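Local coordinates for sulfotransferase (Mycobacterium tuberculosis, PDB 2ZQ5), which probably transfers sulfo groups to an acceptor substrate, as expected of a sulfotransferase whose fold is related to that of the P-loop nucleotide-binding enzymes, at residues A[209-212]-A[213-217]. Sequence-based numbering, arbitrary orientation.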
loop_
_atom_site.group_PDB
_atom_site.type_symbol
_atom_site.label_atom_id
_atom_site.label_comp_id
_atom_site.label_asym_id
_atom_site.label_seq_id
_atom_site.Cartn_x
_atom_site.Cartn_y
_atom_site.Cartn_z
ATOM N N TYR A 209 -12.160 -2.092 -2.491
ATOM C CA TYR A 209 -11.509 -3.305 -2.971
ATOM C C TYR A 209 -12.067 -3.734 -4.320
ATOM O O TYR A 209 -11.360 -4.332 -5.127
ATOM C CB TYR A 209 -11.614 -4.429 -1.936
ATOM C CG TYR A 209 -10.469 -4.390 -0.947
ATOM C CD1 TYR A 209 -10.339 -3.335 -0.041
ATOM C CD2 TYR A 209 -9.478 -5.370 -0.964
ATOM C CE1 TYR A 209 -9.248 -3.252 0.819
ATOM C CE2 TYR A 209 -8.377 -5.300 -0.103
ATOM C CZ TYR A 209 -8.271 -4.236 0.782
ATOM O OH TYR A 209 -7.188 -4.142 1.627
ATOM N N CYS A 210 -13.331 -3.421 -4.576
ATOM C CA CYS A 210 -13.916 -3.746 -5.864
ATOM C C CYS A 210 -13.187 -2.936 -6.939
ATOM O O CYS A 210 -12.931 -3.433 -8.041
ATOM C CB CYS A 210 -15.406 -3.419 -5.854
ATOM S SG CYS A 210 -16.404 -4.677 -5.025
ATOM N N ARG A 211 -12.840 -1.693 -6.620
ATOM C CA ARG A 211 -12.121 -0.859 -7.577
ATOM C C ARG A 211 -10.698 -1.408 -7.746
ATOM O O ARG A 211 -10.146 -1.422 -8.849
ATOM C CB ARG A 211 -12.080 0.594 -7.100
ATOM C CG ARG A 211 -11.555 1.540 -8.161
ATOM C CD ARG A 211 -11.298 2.935 -7.627
ATOM N NE ARG A 211 -10.739 3.780 -8.679
ATOM C CZ ARG A 211 -11.464 4.408 -9.600
ATOM N NH1 ARG A 211 -12.786 4.306 -9.597
ATOM N NH2 ARG A 211 -10.859 5.112 -10.549
ATOM N N HIS A 212 -10.114 -1.861 -6.642
ATOM C CA HIS A 212 -8.778 -2.447 -6.641
ATOM C C HIS A 212 -8.774 -3.604 -7.650
ATOM O O HIS A 212 -7.876 -3.714 -8.486
ATOM C CB HIS A 212 -8.469 -2.922 -5.210
ATOM C CG HIS A 212 -7.173 -3.657 -5.048
ATOM N ND1 HIS A 212 -7.051 -5.012 -5.276
ATOM C CD2 HIS A 212 -5.969 -3.245 -4.582
ATOM C CE1 HIS A 212 -5.831 -5.403 -4.952
ATOM N NE2 HIS A 212 -5.155 -4.349 -4.526
ATOM N N ARG A 213 -9.803 -4.443 -7.589
ATOM C CA ARG A 213 -9.918 -5.582 -8.496
ATOM C C ARG A 213 -10.054 -5.149 -9.957
ATOM O O ARG A 213 -9.446 -5.756 -10.843
ATOM C CB ARG A 213 -11.106 -6.456 -8.087
ATOM C CG ARG A 213 -11.316 -7.661 -8.982
ATOM C CD ARG A 213 -12.301 -8.640 -8.363
ATOM N NE ARG A 213 -12.632 -9.722 -9.287
ATOM C CZ ARG A 213 -13.418 -9.571 -10.349
ATOM N NH1 ARG A 213 -13.954 -8.387 -10.616
ATOM N NH2 ARG A 213 -13.667 -10.602 -11.148
ATOM N N ARG A 214 -10.848 -4.112 -10.213
ATOM C CA ARG A 214 -11.010 -3.612 -11.576
ATOM C C ARG A 214 -9.654 -3.160 -12.105
ATOM O O ARG A 214 -9.359 -3.312 -13.290
ATOM C CB ARG A 214 -11.997 -2.441 -11.618
ATOM C CG ARG A 214 -13.444 -2.814 -11.339
ATOM C CD ARG A 214 -14.360 -1.640 -11.660
ATOM N NE ARG A 214 -14.201 -1.211 -13.048
ATOM C CZ ARG A 214 -14.809 -0.158 -13.585
ATOM N NH1 ARG A 214 -15.626 0.588 -12.853
ATOM N NH2 ARG A 214 -14.600 0.151 -14.858
ATOM N N ASN A 215 -8.826 -2.596 -11.229
ATOM C CA ASN A 215 -7.504 -2.165 -11.651
ATOM C C ASN A 215 -6.582 -3.356 -11.914
ATOM O O ASN A 215 -5.742 -3.298 -12.811
ATOM C CB ASN A 215 -6.895 -1.204 -10.627
ATOM C CG ASN A 215 -7.230 0.244 -10.938
ATOM O OD1 ASN A 215 -7.040 0.698 -12.069
ATOM N ND2 ASN A 215 -7.727 0.975 -9.946
ATOM N N LEU A 216 -6.731 -4.437 -11.149
ATOM C CA LEU A 216 -5.909 -5.621 -11.395
ATOM C C LEU A 216 -6.314 -6.230 -12.739
ATOM O O LEU A 216 -5.466 -6.704 -13.492
ATOM C CB LEU A 216 -6.080 -6.665 -10.285
ATOM C CG LEU A 216 -5.610 -6.286 -8.877
ATOM C CD1 LEU A 216 -5.519 -7.554 -8.034
ATOM C CD2 LEU A 216 -4.248 -5.607 -8.928
ATOM N N GLN A 217 -7.614 -6.223 -13.032
ATOM C CA GLN A 217 -8.119 -6.754 -14.299
ATOM C C GLN A 217 -7.523 -5.976 -15.468
ATOM O O GLN A 217 -7.144 -6.556 -16.486
ATOM C CB GLN A 217 -9.643 -6.638 -14.373
ATOM C CG GLN A 217 -10.415 -7.582 -13.474
ATOM C CD GLN A 217 -11.912 -7.369 -13.597
ATOM O OE1 GLN A 217 -12.413 -6.264 -13.384
ATOM N NE2 GLN A 217 -12.635 -8.426 -13.950
HETATM O O HOH W 1 -14.325 -5.684 -9.171
#
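His212 and Leu216 meet one turn apart on helix 206-219, and the histidine can be traced outward atom by atom. Its CB is 3.1 Å from Arg213 N, a closeness set by the peptide linkage. With chi1 at 175°, CG stands beside the carbonyl carbon, and the ring reaches along the helix toward Leu216. The two side chains run at a slant to each other: ND1 is 4.1 Å from Leu216 CD1, and CE1 approaches that methyl to 3.8 Å and Leu216 CG to 4.0 Å. These separations indicate van der Waals packing between CE1 and the branched end of the leucine; ND1 is also hydrogen-bonded to Tyr246 OH, which should restrict rotation of the imidazole.

Four successive i to i+4 backbone bonds show the alpha-helical pattern, from Arg213 N to Tyr209 O through to Leu216 N to His212 O (3.0 Å). Cys210 O has two donors: Arg214 N at 3.1 Å and a water 2.9 Å away. That water also accepts from Arg213 NH1 (3.1 Å), lying in the guanidinium plane at its edge, so it links the end of a chain extended from CG to NE to the preceding turn.

Neighbouring elements cover several sides of the helix. His212 and Leu216 both touch Leu177 of helix 175-178, Arg211 and Asn215 pack on helix 55-81, where Asn215 OD1 bonds Ser75 OG, and Tyr209 and Arg213 contact helix 239-245, which precedes strand 250-255 of the parallel sheet.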